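Local coordinates for WbbM protein (Klebsiella pneumoniae, PDB 6U4B) that is a bifunctional O-antigen polymerase that probably transfers sugars through two glycosyltransferase modules and assembles as a trimer, at residues N287-D299 / N359-I373. Sequence-based numbering, arbitrary orientation.
Sequences NETFNGALNPVFD and NVSLRFFDVNAFTEI
Phe290 and Phe365 reach toward each other from opposite directions, Phe290 CZ to Phe365 CZ at 3.5 Å, ring planes inclined at 49°, an oblique pair. CZ of Phe365 lies over one face of the Phe290 ring, and CD1 of Ile373 meets the ring's edge at CD2 (3.6 Å). With CG anti to the backbone N (chi1 171°), the Phe290 ring is carried toward Phe365. Phe290 N donates to Glu372 O at 2.9 Å. Nearby, Glu288 OE1 comes within 3.9 Å of Glu372 OE1, the carboxylate planes 79° apart. Leu294, resting CD1 on Phe365 CB, continues the apolar seam, which Leu395 of helix 392-395 also lines. Farther along, Arg363 turns its guanidinium flat against Val297, whose CG1 sits over the group 3.4 Å from Arg363 CZ. Arg363 NH1 donates to Asn295 O at 2.9 Å, and NH2, salt-bridged to Asp334, adds a weak second bond. Phe298 CE2 touches Ser361 CB. Aromatic packing, the Phe290 N–Glu372 O bond and the Arg363 grip on Asn295 O thus help hold the linker between strands 277-285 and 302-309 against strand 360-366 of the family 8 glycosyltransferase region, while the salt bridge of Glu288 to Arg104 probably tempers the like-charge approach.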
ATOM      1  N   ASN A 287      43.055  -9.242 -25.923  1.00 76.22           N
ATOM      2  CA  ASN A 287      41.653  -9.108 -26.303  1.00 77.73           C
ATOM      3  C   ASN A 287      40.786  -9.838 -25.287  1.00 72.50           C
ATOM      4  O   ASN A 287      40.876 -11.063 -25.154  1.00 69.24           O
ATOM      5  CB  ASN A 287      41.407  -9.653 -27.712  1.00 81.21           C
ATOM      6  CG  ASN A 287      42.056  -8.806 -28.787  1.00 87.37           C
ATOM      7  OD1 ASN A 287      42.055  -7.577 -28.711  1.00 89.25           O
ATOM      8  ND2 ASN A 287      42.618  -9.460 -29.798  1.00 91.73           N
ATOM      9  N   GLU A 288      39.942  -9.091 -24.584  1.00 75.88           N
ATOM     10  CA  GLU A 288      39.041  -9.691 -23.613  1.00 72.19           C
ATOM     11  C   GLU A 288      37.845 -10.310 -24.322  1.00 68.15           C
ATOM     12  O   GLU A 288      37.288  -9.727 -25.257  1.00 68.65           O
ATOM     13  CB  GLU A 288      38.574  -8.646 -22.599  1.00 76.21           C
ATOM     14  CG  GLU A 288      38.176  -9.225 -21.253  1.00 80.06           C
ATOM     15  CD  GLU A 288      37.847  -8.152 -20.235  1.00 87.65           C
ATOM     16  OE1 GLU A 288      36.647  -7.941 -19.956  1.00 87.63           O
ATOM     17  OE2 GLU A 288      38.791  -7.513 -19.723  1.00 89.62           O
ATOM     18  N   THR A 289      37.467 -11.507 -23.885  1.00 68.20           N
ATOM     19  CA  THR A 289      36.296 -12.211 -24.394  1.00 67.41           C
ATOM     20  C   THR A 289      35.458 -12.686 -23.211  1.00 64.35           C
ATOM     21  O   THR A 289      35.802 -12.457 -22.048  1.00 66.92           O
ATOM     22  CB  THR A 289      36.698 -13.389 -25.290  1.00 65.37           C
ATOM     23  OG1 THR A 289      37.479 -14.317 -24.529  1.00 63.17           O
ATOM     24  CG2 THR A 289      37.518 -12.909 -26.482  1.00 65.37           C
ATOM     25  N   PHE A 290      34.342 -13.347 -23.512  1.00 61.04           N
ATOM     26  CA  PHE A 290      33.495 -13.942 -22.487  1.00 56.22           C
ATOM     27  C   PHE A 290      33.003 -15.294 -22.971  1.00 56.52           C
ATOM     28  O   PHE A 290      32.472 -15.404 -24.080  1.00 53.13           O
ATOM     29  CB  PHE A 290      32.305 -13.039 -22.144  1.00 56.50           C
ATOM     30  CG  PHE A 290      31.291 -13.692 -21.250  1.00 57.08           C
ATOM     31  CD1 PHE A 290      31.522 -13.815 -19.888  1.00 56.52           C
ATOM     32  CD2 PHE A 290      30.107 -14.191 -21.778  1.00 57.99           C
ATOM     33  CE1 PHE A 290      30.590 -14.420 -19.065  1.00 55.40           C
ATOM     34  CE2 PHE A 290      29.171 -14.799 -20.965  1.00 53.26           C
ATOM     35  CZ  PHE A 290      29.410 -14.914 -19.606  1.00 52.76           C
ATOM     36  N   ASN A 291      33.174 -16.318 -22.127  1.00 55.78           N
ATOM     37  CA  ASN A 291      32.804 -17.683 -22.479  1.00 59.16           C
ATOM     38  C   ASN A 291      31.990 -18.375 -21.391  1.00 58.75           C
ATOM     39  O   ASN A 291      31.734 -19.581 -21.501  1.00 60.25           O
ATOM     40  CB  ASN A 291      34.056 -18.519 -22.808  1.00 61.31           C
ATOM     41  CG  ASN A 291      34.973 -18.718 -21.600  1.00 61.26           C
ATOM     42  OD1 ASN A 291      34.845 -18.036 -20.575  1.00 60.74           O
ATOM     43  ND2 ASN A 291      35.914 -19.640 -21.726  1.00 58.72           N
ATOM     44  N   GLY A 292      31.577 -17.649 -20.354  1.00 52.23           N
ATOM     45  CA  GLY A 292      30.856 -18.233 -19.244  1.00 50.14           C
ATOM     46  C   GLY A 292      29.377 -18.442 -19.526  1.00 55.12           C
ATOM     47  O   GLY A 292      28.878 -18.255 -20.638  1.00 51.92           O
ATOM     48  N   ALA A 293      28.670 -18.848 -18.474  1.00 49.68           N
ATOM     49  CA  ALA A 293      27.239 -19.115 -18.534  1.00 51.47           C
ATOM     50  C   ALA A 293      26.676 -19.021 -17.125  1.00 55.45           C
ATOM     51  O   ALA A 293      27.399 -19.206 -16.142  1.00 57.80           O
ATOM     52  CB  ALA A 293      26.942 -20.491 -19.143  1.00 51.21           C
ATOM     53  N   LEU A 294      25.379 -18.735 -17.035  1.00 48.67           N
ATOM     54  CA  LEU A 294      24.716 -18.602 -15.747  1.00 49.52           C
ATOM     55  C   LEU A 294      24.173 -19.948 -15.289  1.00 52.51           C
ATOM     56  O   LEU A 294      23.591 -20.698 -16.076  1.00 58.83           O
ATOM     57  CB  LEU A 294      23.585 -17.577 -15.823  1.00 48.04           C
ATOM     58  CG  LEU A 294      24.057 -16.137 -16.008  1.00 48.17           C
ATOM     59  CD1 LEU A 294      22.878 -15.191 -16.102  1.00 46.66           C
ATOM     60  CD2 LEU A 294      24.984 -15.732 -14.869  1.00 51.80           C
ATOM     61  N   ASN A 295      24.368 -20.245 -14.024  1.00 51.59           N
ATOM     62  CA  ASN A 295      23.849 -21.503 -13.522  1.00 57.02           C
ATOM     63  C   ASN A 295      22.508 -21.297 -12.828  1.00 59.43           C
ATOM     64  O   ASN A 295      22.254 -20.233 -12.255  1.00 56.31           O
ATOM     65  CB  ASN A 295      24.836 -22.144 -12.543  1.00 60.23           C
ATOM     66  CG  ASN A 295      25.973 -22.854 -13.249  1.00 66.18           C
ATOM     67  OD1 ASN A 295      26.860 -22.218 -13.820  1.00 65.98           O
ATOM     68  ND2 ASN A 295      25.955 -24.182 -13.214  1.00 69.22           N
ATOM     69  N   PRO A 296      21.629 -22.298 -12.885  1.00 59.93           N
ATOM     70  CA  PRO A 296      20.363 -22.204 -12.153  1.00 56.54           C
ATOM     71  C   PRO A 296      20.604 -22.052 -10.658  1.00 57.39           C
ATOM     72  O   PRO A 296      21.563 -22.591 -10.102  1.00 59.63           O
ATOM     73  CB  PRO A 296      19.666 -23.531 -12.477  1.00 55.97           C
ATOM     74  CG  PRO A 296      20.293 -23.987 -13.759  1.00 56.76           C
ATOM     75  CD  PRO A 296      21.718 -23.527 -13.692  1.00 58.77           C
ATOM     76  N   VAL A 297      19.722 -21.292 -10.009  1.00 52.24           N
ATOM     77  CA  VAL A 297      19.818 -21.078  -8.570  1.00 57.01           C
ATOM     78  C   VAL A 297      18.895 -21.999  -7.778  1.00 58.92           C
ATOM     79  O   VAL A 297      19.149 -22.234  -6.587  1.00 63.53           O
ATOM     80  CB  VAL A 297      19.543 -19.604  -8.209  1.00 62.28           C
ATOM     81  CG1 VAL A 297      20.713 -18.734  -8.633  1.00 67.70           C
ATOM     82  CG2 VAL A 297      18.264 -19.127  -8.867  1.00 61.13           C
ATOM     83  N   PHE A 298      17.838 -22.518  -8.393  1.00 56.44           N
ATOM     84  CA  PHE A 298      17.016 -23.564  -7.809  1.00 60.87           C
ATOM     85  C   PHE A 298      17.214 -24.854  -8.591  1.00 62.97           C
ATOM     86  O   PHE A 298      17.665 -24.844  -9.740  1.00 64.23           O
ATOM     87  CB  PHE A 298      15.530 -23.188  -7.818  1.00 58.82           C
ATOM     88  CG  PHE A 298      15.233 -21.840  -7.231  1.00 58.03           C
ATOM     89  CD1 PHE A 298      14.954 -21.702  -5.882  1.00 59.92           C
ATOM     90  CD2 PHE A 298      15.210 -20.712  -8.034  1.00 53.43           C
ATOM     91  CE1 PHE A 298      14.670 -20.462  -5.343  1.00 59.29           C
ATOM     92  CE2 PHE A 298      14.927 -19.470  -7.502  1.00 52.60           C
ATOM     93  CZ  PHE A 298      14.657 -19.344  -6.155  1.00 55.79           C
ATOM     94  N   ASP A 299      16.864 -25.975  -7.958  1.00 68.22           N
ATOM     95  CA  ASP A 299      16.856 -27.239  -8.684  1.00 75.29           C
ATOM     96  C   ASP A 299      15.772 -27.255  -9.755  1.00 77.64           C
ATOM     97  O   ASP A 299      15.975 -27.821 -10.834  1.00 80.40           O
ATOM     98  CB  ASP A 299      16.662 -28.409  -7.721  1.00 81.04           C
ATOM     99  CG  ASP A 299      16.575 -29.741  -8.438  1.00 85.49           C
ATOM    100  OD1 ASP A 299      17.632 -30.269  -8.844  1.00 84.31           O
ATOM    101  OD2 ASP A 299      15.448 -30.255  -8.607  1.00 87.42           O
ATOM    102  N   ASN A 359      11.006 -17.710  -2.858  1.00 60.11           N
ATOM    103  CA  ASN A 359      10.833 -18.485  -4.078  1.00 55.45           C
ATOM    104  C   ASN A 359      11.084 -17.666  -5.337  1.00 48.89           C
ATOM    105  O   ASN A 359      10.840 -18.161  -6.441  1.00 53.92           O
ATOM    106  CB  ASN A 359       9.428 -19.087  -4.129  1.00 57.98           C
ATOM    107  CG  ASN A 359       8.343 -18.029  -4.194  1.00 58.56           C
ATOM    108  OD1 ASN A 359       8.456 -16.970  -3.577  1.00 61.86           O
ATOM    109  ND2 ASN A 359       7.289 -18.309  -4.950  1.00 53.74           N
ATOM    110  N   VAL A 360      11.556 -16.428  -5.198  1.00 46.25           N
ATOM    111  CA  VAL A 360      11.826 -15.546  -6.328  1.00 44.62           C
ATOM    112  C   VAL A 360      13.255 -15.036  -6.205  1.00 49.48           C
ATOM    113  O   VAL A 360      13.588 -14.340  -5.239  1.00 52.36           O
ATOM    114  CB  VAL A 360      10.840 -14.367  -6.394  1.00 43.16           C
ATOM    115  CG1 VAL A 360      11.154 -13.483  -7.594  1.00 41.73           C
ATOM    116  CG2 VAL A 360       9.402 -14.866  -6.451  1.00 35.78           C
ATOM    117  N   SER A 361      14.095 -15.377  -7.178  1.00 47.40           N
ATOM    118  CA  SER A 361      15.457 -14.875  -7.249  1.00 44.56           C
ATOM    119  C   SER A 361      15.576 -13.847  -8.365  1.00 43.01           C
ATOM    120  O   SER A 361      14.913 -13.949  -9.401  1.00 41.78           O
ATOM    121  CB  SER A 361      16.459 -16.007  -7.487  1.00 45.73           C
ATOM    122  OG  SER A 361      17.758 -15.489  -7.720  1.00 50.26           O
ATOM    123  N   LEU A 362      16.433 -12.853  -8.144  1.00 38.20           N
ATOM    124  CA  LEU A 362      16.712 -11.818  -9.132  1.00 37.72           C
ATOM    125  C   LEU A 362      18.220 -11.639  -9.222  1.00 48.07           C
ATOM    126  O   LEU A 362      18.875 -11.358  -8.212  1.00 54.36           O
ATOM    127  CB  LEU A 362      16.033 -10.495  -8.762  1.00 39.93           C
ATOM    128  CG  LEU A 362      15.666  -9.487  -9.861  1.00 46.83           C
ATOM    129  CD1 LEU A 362      16.134  -8.087  -9.491  1.00 46.42           C
ATOM    130  CD2 LEU A 362      16.185  -9.888 -11.238  1.00 50.64           C
ATOM    131  N   ARG A 363      18.767 -11.805 -10.422  1.00 46.04           N
ATOM    132  CA  ARG A 363      20.185 -11.601 -10.668  1.00 42.46           C
ATOM    133  C   ARG A 363      20.357 -10.710 -11.890  1.00 41.41           C
ATOM    134  O   ARG A 363      19.471 -10.615 -12.744  1.00 44.51           O
ATOM    135  CB  ARG A 363      20.923 -12.931 -10.872  1.00 41.39           C
ATOM    136  CG  ARG A 363      20.941 -13.835  -9.648  1.00 44.47           C
ATOM    137  CD  ARG A 363      21.568 -15.181  -9.977  1.00 46.62           C
ATOM    138  NE  ARG A 363      20.755 -15.949 -10.918  1.00 43.79           N
ATOM    139  CZ  ARG A 363      21.184 -17.028 -11.568  1.00 45.27           C
ATOM    140  NH1 ARG A 363      22.423 -17.469 -11.390  1.00 41.61           N
ATOM    141  NH2 ARG A 363      20.375 -17.665 -12.401  1.00 43.38           N
ATOM    142  N   PHE A 364      21.508 -10.050 -11.958  1.00 37.42           N
ATOM    143  CA  PHE A 364      21.831  -9.139 -13.046  1.00 40.72           C
ATOM    144  C   PHE A 364      23.056  -9.635 -13.795  1.00 44.52           C
ATOM    145  O   PHE A 364      24.001 -10.153 -13.189  1.00 44.59           O
ATOM    146  CB  PHE A 364      22.090  -7.721 -12.531  1.00 41.61           C
ATOM    147  CG  PHE A 364      20.869  -7.044 -11.983  1.00 42.94           C
ATOM    148  CD1 PHE A 364      19.991  -6.384 -12.827  1.00 42.16           C
ATOM    149  CD2 PHE A 364      20.600  -7.064 -10.625  1.00 46.08           C
ATOM    150  CE1 PHE A 364      18.860  -5.760 -12.326  1.00 47.07           C
ATOM    151  CE2 PHE A 364      19.472  -6.440 -10.115  1.00 48.30           C
ATOM    152  CZ  PHE A 364      18.603  -5.787 -10.967  1.00 47.71           C
ATOM    153  N   PHE A 365      23.039  -9.465 -15.114  1.00 42.10           N
ATOM    154  CA  PHE A 365      24.189  -9.754 -15.958  1.00 44.45           C
ATOM    155  C   PHE A 365      24.386  -8.597 -16.923  1.00 41.49           C
ATOM    156  O   PHE A 365      23.426  -8.141 -17.553  1.00 43.17           O
ATOM    157  CB  PHE A 365      24.006 -11.066 -16.728  1.00 43.31           C
ATOM    158  CG  PHE A 365      25.197 -11.442 -17.567  1.00 43.81           C
ATOM    159  CD1 PHE A 365      26.322 -12.003 -16.982  1.00 42.45           C
ATOM    160  CD2 PHE A 365      25.194 -11.227 -18.935  1.00 42.99           C
ATOM    161  CE1 PHE A 365      27.426 -12.346 -17.747  1.00 45.91           C
ATOM    162  CE2 PHE A 365      26.297 -11.568 -19.710  1.00 45.54           C
ATOM    163  CZ  PHE A 365      27.412 -12.130 -19.113  1.00 42.12           C
ATOM    164  N   ASP A 366      25.622  -8.114 -17.022  1.00 37.87           N
ATOM    165  CA  ASP A 366      25.951  -7.041 -17.954  1.00 42.50           C
ATOM    166  C   ASP A 366      25.723  -7.510 -19.386  1.00 47.80           C
ATOM    167  O   ASP A 366      26.491  -8.326 -19.908  1.00 45.16           O
ATOM    168  CB  ASP A 366      27.399  -6.586 -17.757  1.00 43.24           C
ATOM    169  CG  ASP A 366      27.744  -5.349 -18.575  1.00 48.08           C
ATOM    170  OD1 ASP A 366      28.849  -4.800 -18.378  1.00 48.99           O
ATOM    171  OD2 ASP A 366      26.913  -4.910 -19.398  1.00 44.67           O
ATOM    172  N   VAL A 367      24.674  -6.990 -20.031  1.00 45.99           N
ATOM    173  CA  VAL A 367      24.337  -7.415 -21.383  1.00 47.28           C
ATOM    174  C   VAL A 367      25.454  -7.098 -22.368  1.00 50.19           C
ATOM    175  O   VAL A 367      25.583  -7.771 -23.397  1.00 48.53           O
ATOM    176  CB  VAL A 367      23.004  -6.768 -21.820  1.00 43.04           C
ATOM    177  CG1 VAL A 367      23.199  -5.292 -22.151  1.00 41.87           C
ATOM    178  CG2 VAL A 367      22.389  -7.522 -22.998  1.00 43.42           C
ATOM    179  N   ASN A 368      26.293  -6.104 -22.063  1.00 45.56           N
ATOM    180  CA  ASN A 368      27.314  -5.653 -22.999  1.00 53.10           C
ATOM    181  C   ASN A 368      28.439  -6.662 -23.190  1.00 53.68           C
ATOM    182  O   ASN A 368      29.238  -6.499 -24.118  1.00 52.85           O
ATOM    183  CB  ASN A 368      27.880  -4.312 -22.535  1.00 58.14           C
ATOM    184  CG  ASN A 368      26.822  -3.225 -22.501  1.00 61.60           C
ATOM    185  OD1 ASN A 368      26.362  -2.763 -23.545  1.00 60.94           O
ATOM    186  ND2 ASN A 368      26.425  -2.816 -21.300  1.00 56.89           N
ATOM    187  N   ALA A 369      28.513  -7.701 -22.355  1.00 49.75           N
ATOM    188  CA  ALA A 369      29.482  -8.766 -22.584  1.00 50.96           C
ATOM    189  C   ALA A 369      29.192  -9.533 -23.868  1.00 53.41           C
ATOM    190  O   ALA A 369      30.073 -10.243 -24.363  1.00 47.86           O
ATOM    191  CB  ALA A 369      29.498  -9.729 -21.398  1.00 45.36           C
ATOM    192  N   PHE A 370      27.979  -9.404 -24.413  1.00 51.29           N
ATOM    193  CA  PHE A 370      27.608 -10.134 -25.620  1.00 48.74           C
ATOM    194  C   PHE A 370      28.380  -9.675 -26.850  1.00 51.86           C
ATOM    195  O   PHE A 370      28.431 -10.412 -27.839  1.00 55.70           O
ATOM    196  CB  PHE A 370      26.106  -9.999 -25.875  1.00 45.63           C
ATOM    197  CG  PHE A 370      25.251 -10.727 -24.876  1.00 48.66           C
ATOM    198  CD1 PHE A 370      25.767 -11.777 -24.136  1.00 47.40           C
ATOM    199  CD2 PHE A 370      23.928 -10.363 -24.682  1.00 55.56           C
ATOM    200  CE1 PHE A 370      24.984 -12.450 -23.220  1.00 49.14           C
ATOM    201  CE2 PHE A 370      23.135 -11.031 -23.764  1.00 57.32           C
ATOM    202  CZ  PHE A 370      23.665 -12.076 -23.031  1.00 55.43           C
ATOM    203  N   THR A 371      28.978  -8.482 -26.819  1.00 53.80           N
ATOM    204  CA  THR A 371      29.724  -8.001 -27.975  1.00 59.95           C
ATOM    205  C   THR A 371      31.059  -8.710 -28.155  1.00 58.16           C
ATOM    206  O   THR A 371      31.744  -8.457 -29.154  1.00 62.35           O
ATOM    207  CB  THR A 371      29.965  -6.493 -27.868  1.00 61.77           C
ATOM    208  OG1 THR A 371      30.784  -6.217 -26.725  1.00 65.48           O
ATOM    209  CG2 THR A 371      28.643  -5.753 -27.733  1.00 57.11           C
ATOM    210  N   GLU A 372      31.442  -9.589 -27.230  1.00 54.58           N
ATOM    211  CA  GLU A 372      32.746 -10.242 -27.265  1.00 68.48           C
ATOM    212  C   GLU A 372      32.635 -11.699 -26.837  1.00 71.46           C
ATOM    213  O   GLU A 372      33.468 -12.206 -26.079  1.00 73.13           O
ATOM    214  CB  GLU A 372      33.755  -9.496 -26.393  1.00 73.62           C
ATOM    215  CG  GLU A 372      33.188  -9.027 -25.059  1.00 74.59           C
ATOM    216  CD  GLU A 372      34.197  -8.244 -24.245  1.00 81.19           C
ATOM    217  OE1 GLU A 372      34.441  -8.616 -23.078  1.00 83.52           O
ATOM    218  OE2 GLU A 372      34.752  -7.261 -24.780  1.00 84.38           O
ATOM    219  N   ILE A 373      31.612 -12.397 -27.322  1.00 74.17           N
ATOM    220  CA  ILE A 373      31.485 -13.828 -27.061  1.00 81.98           C
ATOM    221  C   ILE A 373      32.576 -14.583 -27.815  1.00 89.58           C
ATOM    222  O   ILE A 373      33.298 -15.395 -27.237  1.00 94.42           O
ATOM    223  CB  ILE A 373      30.093 -14.356 -27.448  1.00 82.59           C
ATOM    224  CG1 ILE A 373      28.999 -13.593 -26.698  1.00 76.18           C
ATOM    225  CG2 ILE A 373      29.990 -15.843 -27.137  1.00 84.09           C
ATOM    226  CD1 ILE A 373      28.941 -13.914 -25.225  1.00 72.51           C
TER